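Local coordinates for protein Csc2 (Thermofilum pendens, PDB 4TXD) that is a zinc-containing Cas7-family protein of the type I-D CRISPR system that binds RNA, probably as a backbone subunit of the interference complex, at residues 109-114 and 336-341; 260-265 and 280-285; 194-199 and 246-251; 63-68 and 276-281. All blocks are in the same frame, centred on the assembly; numbering follows the deposited sequence. Where two conformers were deposited one is given.

Interaction 1: 109-114 and 336-341; sequences LREYRD and DHKDPN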
loop_
_atom_site.group_PDB
_atom_site.type_symbol
_atom_site.label_atom_id
_atom_site.label_comp_id
_atom_site.label_asym_id
_atom_site.label_seq_id
_atom_site.Cartn_x
_atom_site.Cartn_y
_atom_site.Cartn_z
ATOM N N LEU A 109 5.575 -11.901 -0.227
ATOM C CA LEU A 109 6.652 -12.325 0.681
ATOM C C LEU A 109 6.587 -13.812 0.968
ATOM O O LEU A 109 7.621 -14.485 1.067
ATOM C CB LEU A 109 6.599 -11.553 2.010
ATOM C CG LEU A 109 7.060 -10.105 1.929
ATOM C CD1 LEU A 109 6.642 -9.328 3.185
ATOM C CD2 LEU A 109 8.570 -10.060 1.715
ATOM N N ARG A 110 5.371 -14.324 1.130
ATOM C CA ARG A 110 5.200 -15.752 1.340
ATOM C C ARG A 110 5.634 -16.545 0.107
ATOM O O ARG A 110 6.259 -17.600 0.227
ATOM C CB ARG A 110 3.760 -16.066 1.696
ATOM C CG ARG A 110 3.417 -15.756 3.132
ATOM C CD ARG A 110 1.919 -15.776 3.334
ATOM N NE ARG A 110 1.551 -15.525 4.723
ATOM C CZ ARG A 110 0.347 -15.105 5.105
ATOM N NH1 ARG A 110 -0.595 -14.872 4.195
ATOM N NH2 ARG A 110 0.088 -14.904 6.393
ATOM N N GLU A 111 5.330 -16.027 -1.076
ATOM C CA GLU A 111 5.731 -16.700 -2.307
ATOM C C GLU A 111 7.234 -16.601 -2.538
ATOM O O GLU A 111 7.843 -17.507 -3.122
ATOM C CB GLU A 111 4.961 -16.134 -3.500
ATOM C CG GLU A 111 3.489 -16.568 -3.477
ATOM C CD GLU A 111 2.672 -16.005 -4.631
ATOM O OE1 GLU A 111 3.243 -15.347 -5.540
ATOM O OE2 GLU A 111 1.446 -16.230 -4.611
ATOM N N TYR A 112 7.838 -15.507 -2.081
ATOM C CA TYR A 112 9.285 -15.377 -2.145
ATOM C C TYR A 112 9.905 -16.467 -1.294
ATOM O O TYR A 112 10.812 -17.188 -1.738
ATOM C CB TYR A 112 9.752 -14.003 -1.670
ATOM C CG TYR A 112 11.256 -13.926 -1.499
ATOM C CD1 TYR A 112 12.090 -13.796 -2.604
ATOM C CD2 TYR A 112 11.842 -13.984 -0.231
ATOM C CE1 TYR A 112 13.470 -13.728 -2.462
ATOM C CE2 TYR A 112 13.226 -13.914 -0.079
ATOM C CZ TYR A 112 14.031 -13.793 -1.197
ATOM O OH TYR A 112 15.401 -13.729 -1.066
ATOM N N ARG A 113 9.389 -16.592 -0.077
ATOM C CA ARG A 113 9.862 -17.602 0.862
ATOM C C ARG A 113 9.801 -18.999 0.260
ATOM O O ARG A 113 10.725 -19.798 0.411
ATOM C CB ARG A 113 9.035 -17.560 2.144
ATOM C CG ARG A 113 9.362 -18.660 3.133
ATOM C CD ARG A 113 8.228 -18.855 4.111
ATOM N NE ARG A 113 7.028 -19.321 3.425
ATOM C CZ ARG A 113 5.785 -19.067 3.817
ATOM N NH1 ARG A 113 5.561 -18.331 4.902
ATOM N NH2 ARG A 113 4.762 -19.540 3.114
ATOM N N ASP A 114 8.704 -19.293 -0.423
ATOM C CA ASP A 114 8.499 -20.625 -0.981
ATOM C C ASP A 114 9.278 -20.861 -2.266
ATOM O O ASP A 114 9.321 -21.973 -2.769
ATOM C CB ASP A 114 7.013 -20.857 -1.217
ATOM C CG ASP A 114 6.246 -20.967 0.072
ATOM O OD1 ASP A 114 6.889 -21.199 1.118
ATOM O OD2 ASP A 114 5.009 -20.828 0.045
ATOM N N ASP A 336 10.724 -9.978 -10.284
ATOM C CA ASP A 336 10.385 -11.377 -10.101
ATOM C C ASP A 336 10.486 -11.696 -8.624
ATOM O O ASP A 336 11.584 -11.919 -8.099
ATOM C CB ASP A 336 11.313 -12.269 -10.937
ATOM C CG ASP A 336 11.065 -13.749 -10.733
ATOM O OD1 ASP A 336 10.057 -14.140 -10.099
ATOM O OD2 ASP A 336 11.890 -14.540 -11.244
ATOM N N HIS A 337 9.338 -11.718 -7.952
ATOM C CA HIS A 337 9.315 -11.911 -6.505
ATOM C C HIS A 337 9.552 -13.369 -6.155
ATOM O O HIS A 337 9.636 -13.722 -4.986
ATOM C CB HIS A 337 7.989 -11.420 -5.902
ATOM C CG HIS A 337 6.831 -12.335 -6.155
ATOM N ND1 HIS A 337 6.080 -12.283 -7.312
ATOM C CD2 HIS A 337 6.299 -13.330 -5.404
ATOM C CE1 HIS A 337 5.132 -13.201 -7.258
ATOM N NE2 HIS A 337 5.240 -13.848 -6.110
ATOM N N LYS A 338 9.681 -14.212 -7.174
ATOM C CA LYS A 338 9.961 -15.632 -6.954
ATOM C C LYS A 338 11.426 -15.977 -7.253
ATOM O O LYS A 338 11.817 -17.141 -7.243
ATOM C CB LYS A 338 9.026 -16.499 -7.804
ATOM C CG LYS A 338 7.627 -16.617 -7.223
ATOM C CD LYS A 338 6.732 -17.520 -8.065
ATOM C CE LYS A 338 5.418 -17.806 -7.342
ATOM N NZ LYS A 338 4.424 -18.501 -8.213
ATOM N N ASP A 339 12.222 -14.951 -7.527
ATOM C CA ASP A 339 13.659 -15.111 -7.712
ATOM C C ASP A 339 14.347 -14.911 -6.361
ATOM O O ASP A 339 14.352 -13.801 -5.829
ATOM C CB ASP A 339 14.176 -14.109 -8.752
ATOM C CG ASP A 339 15.695 -14.127 -8.906
ATOM O OD1 ASP A 339 16.378 -14.957 -8.268
ATOM O OD2 ASP A 339 16.209 -13.288 -9.672
ATOM N N PRO A 340 14.941 -15.984 -5.813
ATOM C CA PRO A 340 15.580 -15.950 -4.487
ATOM C C PRO A 340 16.596 -14.829 -4.353
ATOM O O PRO A 340 16.844 -14.350 -3.255
ATOM C CB PRO A 340 16.251 -17.327 -4.393
ATOM C CG PRO A 340 15.373 -18.208 -5.235
ATOM C CD PRO A 340 15.007 -17.330 -6.414
ATOM N N ASN A 341 17.163 -14.393 -5.464
ATOM C CA ASN A 341 18.143 -13.334 -5.416
ATOM C C ASN A 341 17.709 -12.091 -6.176
ATOM O O ASN A 341 18.533 -11.232 -6.495
ATOM C CB ASN A 341 19.481 -13.856 -5.946
ATOM C CG ASN A 341 19.995 -15.022 -5.134
ATOM O OD1 ASN A 341 20.374 -14.858 -3.974
ATOM N ND2 ASN A 341 19.990 -16.211 -5.725
#

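Interaction 2: 260-265 and 280-285; sequences YSLATL and VEILGV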
loop_
_atom_site.group_PDB
_atom_site.type_symbol
_atom_site.label_atom_id
_atom_site.label_comp_id
_atom_site.label_asym_id
_atom_site.label_seq_id
_atom_site.Cartn_x
_atom_site.Cartn_y
_atom_site.Cartn_z
ATOM N N TYR A 260 4.981 -2.567 -6.989
ATOM C CA TYR A 260 4.681 -3.909 -7.482
ATOM C C TYR A 260 3.552 -4.589 -6.711
ATOM O O TYR A 260 2.758 -5.335 -7.284
ATOM C CB TYR A 260 5.955 -4.761 -7.423
ATOM C CG TYR A 260 5.849 -6.164 -7.968
ATOM C CD1 TYR A 260 5.889 -6.407 -9.342
ATOM C CD2 TYR A 260 5.753 -7.255 -7.110
ATOM C CE1 TYR A 260 5.816 -7.698 -9.837
ATOM C CE2 TYR A 260 5.690 -8.549 -7.599
ATOM C CZ TYR A 260 5.722 -8.762 -8.963
ATOM O OH TYR A 260 5.654 -10.047 -9.440
ATOM N N SER A 261 3.474 -4.342 -5.406
ATOM C CA SER A 261 2.385 -4.914 -4.624
ATOM C C SER A 261 1.050 -4.337 -5.097
ATOM O O SER A 261 0.053 -5.050 -5.195
ATOM C CB SER A 261 2.583 -4.638 -3.128
ATOM O OG SER A 261 3.708 -5.358 -2.617
ATOM N N LEU A 262 1.048 -3.040 -5.373
ATOM C CA LEU A 262 -0.127 -2.351 -5.905
ATOM C C LEU A 262 -0.530 -2.932 -7.262
ATOM O O LEU A 262 -1.683 -3.285 -7.490
ATOM C CB LEU A 262 0.179 -0.867 -6.048
ATOM C CG LEU A 262 -0.792 0.233 -5.642
ATOM C CD1 LEU A 262 -1.677 -0.177 -4.492
ATOM C CD2 LEU A 262 0.030 1.456 -5.274
ATOM N N ALA A 263 0.450 -3.029 -8.152
ATOM C CA ALA A 263 0.240 -3.471 -9.528
ATOM C C ALA A 263 -0.237 -4.912 -9.615
ATOM O O ALA A 263 -0.841 -5.311 -10.615
ATOM C CB ALA A 263 1.534 -3.296 -10.328
ATOM N N THR A 264 0.019 -5.698 -8.573
ATOM C CA THR A 264 -0.357 -7.106 -8.606
ATOM C C THR A 264 -1.608 -7.435 -7.819
ATOM O O THR A 264 -1.983 -8.602 -7.711
ATOM C CB THR A 264 0.788 -8.015 -8.094
ATOM O OG1 THR A 264 1.294 -7.514 -6.850
ATOM C CG2 THR A 264 1.922 -8.062 -9.122
ATOM N N LEU A 265 -2.256 -6.412 -7.271
ATOM C CA LEU A 265 -3.576 -6.584 -6.680
ATOM C C LEU A 265 -4.565 -7.159 -7.695
ATOM O O LEU A 265 -4.717 -6.628 -8.795
ATOM C CB LEU A 265 -4.116 -5.248 -6.156
ATOM C CG LEU A 265 -3.547 -4.689 -4.859
ATOM C CD1 LEU A 265 -4.060 -3.281 -4.634
ATOM C CD2 LEU A 265 -3.952 -5.616 -3.716
ATOM N N VAL A 280 -5.275 -3.291 -11.292
ATOM C CA VAL A 280 -4.680 -2.030 -10.905
ATOM C C VAL A 280 -3.601 -1.675 -11.891
ATOM O O VAL A 280 -2.816 -2.537 -12.285
ATOM C CB VAL A 280 -4.072 -2.094 -9.474
ATOM C CG1 VAL A 280 -3.407 -0.771 -9.112
ATOM C CG2 VAL A 280 -5.152 -2.480 -8.439
ATOM N N GLU A 281 -3.556 -0.418 -12.304
ATOM C CA GLU A 281 -2.486 0.057 -13.177
ATOM C C GLU A 281 -1.822 1.295 -12.609
ATOM O O GLU A 281 -2.500 2.272 -12.294
ATOM C CB GLU A 281 -3.018 0.388 -14.567
ATOM C CG GLU A 281 -3.846 -0.684 -15.208
ATOM C CD GLU A 281 -4.604 -0.132 -16.391
ATOM O OE1 GLU A 281 -5.784 0.251 -16.221
ATOM O OE2 GLU A 281 -4.002 -0.056 -17.483
ATOM N N ILE A 282 -0.495 1.263 -12.491
ATOM C CA ILE A 282 0.254 2.461 -12.105
ATOM C C ILE A 282 0.381 3.349 -13.343
ATOM O O ILE A 282 0.797 2.874 -14.403
ATOM C CB ILE A 282 1.673 2.128 -11.559
ATOM C CG1 ILE A 282 1.619 0.983 -10.541
ATOM C CG2 ILE A 282 2.349 3.384 -11.007
ATOM C CD1 ILE A 282 0.892 1.332 -9.253
ATOM N N LEU A 283 0.043 4.615 -13.221
ATOM C CA LEU A 283 0.141 5.530 -14.326
ATOM C C LEU A 283 1.335 6.463 -14.279
ATOM O O LEU A 283 1.819 6.884 -15.287
ATOM C CB LEU A 283 -1.111 6.362 -14.461
ATOM C CG LEU A 283 -2.392 5.597 -14.722
ATOM C CD1 LEU A 283 -3.502 6.565 -14.979
ATOM C CD2 LEU A 283 -2.240 4.653 -15.873
ATOM N N GLY A 284 1.784 6.804 -13.098
ATOM C CA GLY A 284 2.844 7.792 -13.013
ATOM C C GLY A 284 3.329 8.086 -11.615
ATOM O O GLY A 284 2.604 7.875 -10.634
ATOM N N VAL A 285 4.564 8.566 -11.526
ATOM C CA VAL A 285 5.140 8.991 -10.252
ATOM C C VAL A 285 5.743 10.389 -10.360
ATOM O O VAL A 285 6.079 10.852 -11.445
ATOM C CB VAL A 285 6.234 8.018 -9.755
ATOM C CG1 VAL A 285 5.662 6.631 -9.539
ATOM C CG2 VAL A 285 7.401 7.976 -10.748
HETATM O O HOH W 1 -3.648 -5.676 -10.879
HETATM O O HOH W 2 -1.283 -4.623 -13.076
#

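Interaction 3: 194-199 and 246-251; sequences KTRVRF and ELVDLT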
loop_
_atom_site.group_PDB
_atom_site.type_symbol
_atom_site.label_atom_id
_atom_site.label_comp_id
_atom_site.label_asym_id
_atom_site.label_seq_id
_atom_site.Cartn_x
_atom_site.Cartn_y
_atom_site.Cartn_z
ATOM N N LYS A 194 4.737 4.057 12.011
ATOM C CA LYS A 194 3.691 4.621 11.162
ATOM C C LYS A 194 3.972 4.305 9.699
ATOM O O LYS A 194 5.122 4.207 9.282
ATOM C CB LYS A 194 3.575 6.135 11.348
ATOM C CG LYS A 194 2.897 6.557 12.649
ATOM C CD LYS A 194 2.740 8.068 12.720
ATOM C CE LYS A 194 1.301 8.500 12.500
ATOM N NZ LYS A 194 0.424 8.031 13.609
ATOM N N THR A 195 2.909 4.141 8.915
ATOM C CA THR A 195 3.095 3.833 7.492
ATOM C C THR A 195 3.877 4.926 6.741
ATOM O O THR A 195 3.685 6.131 6.960
ATOM C CB THR A 195 1.728 3.603 6.786
ATOM O OG1 THR A 195 1.957 3.196 5.430
ATOM C CG2 THR A 195 0.868 4.882 6.800
ATOM N N ARG A 196 4.775 4.495 5.859
ATOM C CA ARG A 196 5.502 5.406 4.987
ATOM C C ARG A 196 4.814 5.446 3.614
ATOM O O ARG A 196 5.292 6.075 2.675
ATOM C CB ARG A 196 6.978 4.974 4.868
ATOM C CG ARG A 196 7.887 5.582 5.970
ATOM C CD ARG A 196 9.324 5.019 5.920
ATOM N NE ARG A 196 9.318 3.603 6.253
ATOM C CZ ARG A 196 10.180 2.698 5.800
ATOM N NH1 ARG A 196 11.167 3.044 4.976
ATOM N NH2 ARG A 196 10.040 1.440 6.185
ATOM N N VAL A 197 3.683 4.757 3.533
ATOM C CA VAL A 197 2.825 4.733 2.338
ATOM C C VAL A 197 1.443 5.252 2.747
ATOM O O VAL A 197 0.688 4.547 3.411
ATOM C CB VAL A 197 2.704 3.306 1.742
ATOM C CG1 VAL A 197 1.776 3.284 0.506
ATOM C CG2 VAL A 197 4.094 2.748 1.403
ATOM N N ARG A 198 1.146 6.503 2.403
ATOM C CA ARG A 198 -0.117 7.129 2.779
ATOM C C ARG A 198 -1.066 7.199 1.582
ATOM O O ARG A 198 -0.774 7.882 0.607
ATOM C CB ARG A 198 0.118 8.540 3.320
ATOM C CG ARG A 198 0.777 8.597 4.684
ATOM C CD ARG A 198 0.139 9.688 5.542
ATOM N NE ARG A 198 1.081 10.733 5.934
ATOM C CZ ARG A 198 1.128 11.949 5.393
ATOM N NH1 ARG A 198 0.289 12.286 4.420
ATOM N NH2 ARG A 198 2.019 12.831 5.823
ATOM N N PHE A 199 -2.195 6.516 1.668
ATOM C CA PHE A 199 -3.169 6.532 0.572
ATOM C C PHE A 199 -4.179 7.664 0.699
ATOM O O PHE A 199 -4.696 7.912 1.791
ATOM C CB PHE A 199 -3.945 5.217 0.502
ATOM C CG PHE A 199 -3.160 4.065 -0.042
ATOM C CD1 PHE A 199 -2.979 3.915 -1.412
ATOM C CD2 PHE A 199 -2.612 3.118 0.819
ATOM C CE1 PHE A 199 -2.253 2.840 -1.926
ATOM C CE2 PHE A 199 -1.890 2.042 0.321
ATOM C CZ PHE A 199 -1.703 1.899 -1.051
ATOM N N GLU A 246 1.140 8.660 -1.320
ATOM C CA GLU A 246 2.405 9.348 -1.076
ATOM C C GLU A 246 3.378 8.395 -0.376
ATOM O O GLU A 246 3.042 7.779 0.640
ATOM C CB GLU A 246 2.186 10.617 -0.247
ATOM C CG GLU A 246 1.525 11.732 -1.042
ATOM C CD GLU A 246 1.401 13.017 -0.246
ATOM O OE1 GLU A 246 1.978 13.091 0.863
ATOM O OE2 GLU A 246 0.719 13.948 -0.723
ATOM N N LEU A 247 4.562 8.251 -0.960
ATOM C CA LEU A 247 5.581 7.317 -0.481
ATOM C C LEU A 247 6.747 8.140 0.049
ATOM O O LEU A 247 7.329 8.923 -0.690
ATOM C CB LEU A 247 6.043 6.375 -1.601
ATOM C CG LEU A 247 5.155 5.169 -1.923
ATOM C CD1 LEU A 247 3.717 5.571 -2.248
ATOM C CD2 LEU A 247 5.751 4.348 -3.073
ATOM N N VAL A 248 7.054 7.999 1.335
ATOM C CA VAL A 248 8.089 8.832 1.951
ATOM C C VAL A 248 9.175 7.991 2.624
ATOM O O VAL A 248 8.894 6.926 3.174
ATOM C CB VAL A 248 7.487 9.812 3.004
ATOM C CG1 VAL A 248 6.535 10.791 2.343
ATOM C CG2 VAL A 248 6.761 9.052 4.083
ATOM N N ASP A 249 10.413 8.474 2.556
ATOM C CA ASP A 249 11.550 7.868 3.252
ATOM C C ASP A 249 11.745 6.392 2.933
ATOM O O ASP A 249 12.180 5.614 3.785
ATOM C CB ASP A 249 11.397 8.065 4.765
ATOM C CG ASP A 249 11.434 9.523 5.152
ATOM O OD1 ASP A 249 12.178 10.278 4.493
ATOM O OD2 ASP A 249 10.714 9.921 6.091
ATOM N N LEU A 250 11.428 6.009 1.698
ATOM C CA LEU A 250 11.660 4.649 1.248
ATOM C C LEU A 250 13.018 4.514 0.576
ATOM O O LEU A 250 13.527 5.465 -0.017
ATOM C CB LEU A 250 10.574 4.195 0.257
ATOM C CG LEU A 250 9.121 4.178 0.731
ATOM C CD1 LEU A 250 8.262 3.535 -0.334
ATOM C CD2 LEU A 250 9.000 3.420 2.049
ATOM N N THR A 251 13.588 3.321 0.679
ATOM C CA THR A 251 14.715 2.923 -0.167
ATOM C C THR A 251 14.211 2.462 -1.531
ATOM O O THR A 251 13.016 2.242 -1.708
ATOM C CB THR A 251 15.507 1.784 0.456
ATOM O OG1 THR A 251 14.656 0.641 0.558
ATOM C CG2 THR A 251 16.008 2.167 1.864
#

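Interaction 4: 63-68 and 276-281; sequences NYLLLR and GTVRVE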
loop_
_atom_site.group_PDB
_atom_site.type_symbol
_atom_site.label_atom_id
_atom_site.label_comp_id
_atom_site.label_asym_id
_atom_site.label_seq_id
_atom_site.Cartn_x
_atom_site.Cartn_y
_atom_site.Cartn_z
ATOM N N ASN A 63 -15.071 -7.964 -12.075
ATOM C CA ASN A 63 -16.439 -8.366 -11.779
ATOM C C ASN A 63 -17.153 -7.267 -10.980
ATOM O O ASN A 63 -16.771 -6.102 -11.047
ATOM C CB ASN A 63 -16.451 -9.692 -11.000
ATOM C CG ASN A 63 -15.492 -9.696 -9.792
ATOM O OD1 ASN A 63 -15.067 -8.643 -9.305
ATOM N ND2 ASN A 63 -15.163 -10.897 -9.303
ATOM N N TYR A 64 -18.119 -7.539 -10.294
ATOM C CA TYR A 64 -18.702 -6.689 -9.260
ATOM C C TYR A 64 -17.745 -6.571 -8.081
ATOM O O TYR A 64 -17.175 -7.540 -7.706
ATOM C CB TYR A 64 -20.058 -7.211 -8.765
ATOM C CG TYR A 64 -21.238 -6.831 -9.605
ATOM C CD1 TYR A 64 -21.608 -7.584 -10.698
ATOM C CD2 TYR A 64 -21.991 -5.710 -9.319
ATOM C CE1 TYR A 64 -22.676 -7.234 -11.467
ATOM C CE2 TYR A 64 -23.058 -5.368 -10.090
ATOM C CZ TYR A 64 -23.389 -6.130 -11.174
ATOM O OH TYR A 64 -24.447 -5.774 -11.936
ATOM N N LEU A 65 -17.607 -5.376 -7.519
ATOM C CA LEU A 65 -16.886 -5.168 -6.281
ATOM C C LEU A 65 -17.848 -4.965 -5.135
ATOM O O LEU A 65 -18.684 -4.136 -5.269
ATOM C CB LEU A 65 -16.040 -3.931 -6.325
ATOM C CG LEU A 65 -14.726 -3.924 -7.029
ATOM C CD1 LEU A 65 -14.032 -2.608 -6.803
ATOM C CD2 LEU A 65 -13.898 -5.085 -6.535
ATOM N N LEU A 66 -17.737 -5.592 -4.073
ATOM C CA LEU A 66 -18.618 -5.387 -2.930
ATOM C C LEU A 66 -17.911 -4.537 -1.878
ATOM O O LEU A 66 -16.829 -4.890 -1.412
ATOM C CB LEU A 66 -19.055 -6.727 -2.335
ATOM C CG LEU A 66 -19.499 -7.819 -3.311
ATOM C CD1 LEU A 66 -19.926 -9.074 -2.559
ATOM C CD2 LEU A 66 -20.614 -7.329 -4.223
ATOM N N LEU A 67 -18.392 -3.517 -1.551
ATOM C CA LEU A 67 -18.003 -2.596 -0.496
ATOM C C LEU A 67 -18.889 -2.726 0.746
ATOM O O LEU A 67 -20.056 -2.688 0.649
ATOM C CB LEU A 67 -17.999 -1.145 -0.953
ATOM C CG LEU A 67 -17.131 -0.773 -2.146
ATOM C CD1 LEU A 67 -17.284 0.668 -2.583
ATOM C CD2 LEU A 67 -15.689 -1.101 -1.881
ATOM N N ARG A 68 -18.264 -2.868 1.890
ATOM C CA ARG A 68 -18.967 -2.942 3.155
ATOM C C ARG A 68 -18.363 -1.998 4.160
ATOM O O ARG A 68 -17.196 -1.894 4.251
ATOM C CB ARG A 68 -18.888 -4.329 3.736
ATOM C CG ARG A 68 -19.466 -5.383 2.877
ATOM C CD ARG A 68 -19.348 -6.715 3.567
ATOM N NE ARG A 68 -20.633 -7.272 3.842
ATOM C CZ ARG A 68 -21.175 -8.245 3.134
ATOM N NH1 ARG A 68 -22.364 -8.697 3.448
ATOM N NH2 ARG A 68 -20.525 -8.759 2.116
ATOM N N GLY A 276 -13.813 -8.698 -4.177
ATOM C CA GLY A 276 -13.993 -8.909 -5.605
ATOM C C GLY A 276 -12.672 -8.881 -6.342
ATOM O O GLY A 276 -11.609 -8.855 -5.719
ATOM N N THR A 277 -12.738 -8.873 -7.669
ATOM C CA THR A 277 -11.534 -8.876 -8.491
ATOM C C THR A 277 -11.282 -7.526 -9.143
ATOM O O THR A 277 -12.178 -6.938 -9.748
ATOM C CB THR A 277 -11.631 -9.960 -9.592
ATOM O OG1 THR A 277 -11.967 -11.215 -8.985
ATOM C CG2 THR A 277 -10.322 -10.082 -10.350
ATOM N N VAL A 278 -10.056 -7.028 -9.027
ATOM C CA VAL A 278 -9.706 -5.779 -9.670
ATOM C C VAL A 278 -8.502 -5.958 -10.573
ATOM O O VAL A 278 -7.817 -6.978 -10.522
ATOM C CB VAL A 278 -9.379 -4.654 -8.652
ATOM C CG1 VAL A 278 -10.584 -4.387 -7.746
ATOM C CG2 VAL A 278 -8.123 -5.008 -7.835
ATOM N N ARG A 279 -8.274 -4.950 -11.400
ATOM C CA ARG A 279 -7.011 -4.762 -12.083
ATOM C C ARG A 279 -6.513 -3.361 -11.758
ATOM O O ARG A 279 -7.235 -2.365 -11.896
ATOM C CB ARG A 279 -7.144 -4.961 -13.598
ATOM C CG ARG A 279 -5.818 -4.795 -14.321
ATOM C CD ARG A 279 -5.899 -5.126 -15.807
ATOM N NE ARG A 279 -4.607 -4.901 -16.456
ATOM C CZ ARG A 279 -4.330 -3.864 -17.244
ATOM N NH1 ARG A 279 -5.262 -2.958 -17.510
ATOM N NH2 ARG A 279 -3.121 -3.741 -17.779
ATOM N N VAL A 280 -5.275 -3.291 -11.292
ATOM C CA VAL A 280 -4.680 -2.030 -10.905
ATOM C C VAL A 280 -3.601 -1.675 -11.891
ATOM O O VAL A 280 -2.816 -2.537 -12.285
ATOM C CB VAL A 280 -4.072 -2.094 -9.474
ATOM C CG1 VAL A 280 -3.407 -0.771 -9.112
ATOM C CG2 VAL A 280 -5.152 -2.480 -8.439
ATOM N N GLU A 281 -3.556 -0.418 -12.304
ATOM C CA GLU A 281 -2.486 0.057 -13.177
ATOM C C GLU A 281 -1.822 1.295 -12.609
ATOM O O GLU A 281 -2.500 2.272 -12.294
ATOM C CB GLU A 281 -3.018 0.388 -14.567
ATOM C CG GLU A 281 -3.846 -0.684 -15.208
ATOM C CD GLU A 281 -4.604 -0.132 -16.391
ATOM O OE1 GLU A 281 -5.784 0.251 -16.221
ATOM O OE2 GLU A 281 -4.002 -0.056 -17.483
#

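Interaction 1: 109-114 and 336-341
Glu111 and Tyr112 of helix 94-115 grip His337 and Pro340 in the loop between helices 328-334 and 343-365; this loop includes a type I beta turn from Asp336 to Asp339. Here a helix receives an irregular loop through two neighbouring side chains. Glu111 OE1, at the end of an extended chain, lies at the edge of the His337 ring, near its plane, and takes the N-H of NE2 at 2.6 Å on its anti side; carboxylate and ring are nearly coplanar. ND1 of the same ring is hydrogen-bonded to Tyr260 OH. Lys338 NZ stops 4.3 Å from Glu111 OE1, close enough for a charge attraction but not for a salt bridge. Tyr112 has its CG anti to the backbone N (chi1 170°), which lays the ring along the loop, with His337 O and Asp339 O at its edge. Buried here, His337 O has no partner beyond a CA-H contact from Tyr112 CA at 3.3 Å. At the ring's far end, Tyr112 OH donates to Pro340 O over 2.7 Å; a phenylalanine here would probably leave that carbonyl without its hydroxyl donor. Two Asx turns stiffen the loop, Asp336 OD1 accepting from Lys338 N and Asp339 OD1 from Asn341 N.

Interaction 2: 260-265 and 280-285
Val280 presses its side chain against the end of helix 252-263, where the close-packed half of the contact lies. Its CB sits 3.3 Å from Leu262 O. Both methyls lie against the carbonyl of Leu262, and CG2, anti to the carbonyl carbon of Val280, also reaches Leu265 CB at 3.7 Å. Farther along the strand, Ile282 sends CD1 across the Leu262 side chain at about a right angle, 4.0 Å from Leu262 CB, and its CG1 approaches Ala263 CB less closely. This is helix-on-sheet packing of the kind expected in the RRM-like core of Cas7 proteins: helix 252-263 lies over the large antiparallel sheet, and strand 52-61 runs beside strand 277-288. An alanine in place of Val280 lacks both methyls and is likely to leave a gap beside Leu262 O and Leu265 CB. The other side of Val280 is wet. No direct hydrogen bond joins the segments; instead, one water accepts from Val280 N at 2.9 Å and also lies within bonding distance of the carbonyls of Ala263 and Leu265. A second water lies within bonding distance of Ala263 O and Val280 O, 2.7 Å from the latter.

Interaction 3: 194-199 and 246-251
Arg198 and Glu246 face each other as an antiparallel hydrogen-bonded pair, satisfying both backbone donors and both acceptors: Arg198 N reaches Glu246 O at 2.9 Å, and Glu246 N reaches Arg198 O at 2.8 Å. Their strands, 197-204 and 240-247, are neighbours in the large antiparallel sheet of what is probably the RRM-like Cas7 core. Val248 N continues the ladder to Arg196 O, nearly straight at 166°. Beyond it the backbone pairing gives way to a side chain. Arg196, bent at chi3 (-66°), carries its aliphatic part past Val248 O and turns NH1 to Asp249 O at 3.0 Å; the oxygen lies in the guanidinium plane, although the donor stands above the carbonyl plane. Leu250 CD2 rests over one face of that guanidinium. NH1 also forms a salt bridge with Glu254, and NH2 donates to Thr172 O, so this buried charge is held by several partners. The Glu246 carboxylate finds its salt bridges with Arg52 and Arg244, and Asp249 OD1 is engaged by Arg38 and Lys49 N. On the other face of the sheet, Val197 CG1 and Leu247 CD1 lie 4.1 Å apart, and both residues touch Thr258 of helix 252-263, while Val197 also meets helix 169-174.

Interaction 4: 63-68 and 276-281
Leu65 and Gly276 bring their CA atoms to 4.8 Å where the chain turns a corner at Gly276, passing from strand 274-275 of a small three-stranded antiparallel sheet into strand 277-288 of the large one. The contact is thus a junction between two sheets, and no clear hydrogen bond crosses between the segments. Gly276 adopts phi 153° and psi -171°, a conformation in which a beta carbon would jam against the preceding carbonyl oxygen and clash with Tyr64 O and Leu65 CD2. The bare backbone therefore lets the leucine in, its CD2 lying 3.9 Å from Gly276 CA. On the polar side, the Asn63 side chain crosses that of Thr277 at about a right angle; Thr277 OG1 has its firm partner in Glu267. Strand 232-235 backs Leu65 through Val235, and Val59 of strand 52-61 touches Val278. With CG anti to its carbonyl carbon (chi1 -79°), Leu65 extends both methyls toward the valine, and Leu65 CD2 comes to 3.6 Å from Val278 CG1.

Together the four contacts illustrate how chemistry follows position in a fold. Interactions 2 and 3 are buried, and both involve the large sheet and helix 252-263: they meet where Leu262 CD1 packs 4.0 Å from Phe199 CE1. Yet interaction 3 relies on strand pairing and a many-partnered arginine, whereas interaction 2 combines apolar packing with bound waters. Interaction 4, partly buried, shares strand 277-288 with interaction 2 and joins that strand to the smaller sheet through apolar contact and a glycine corner. Interaction 1 lies at the surface and uses polar side chains to hold a loop; it meets interaction 2 through His337 and Tyr260.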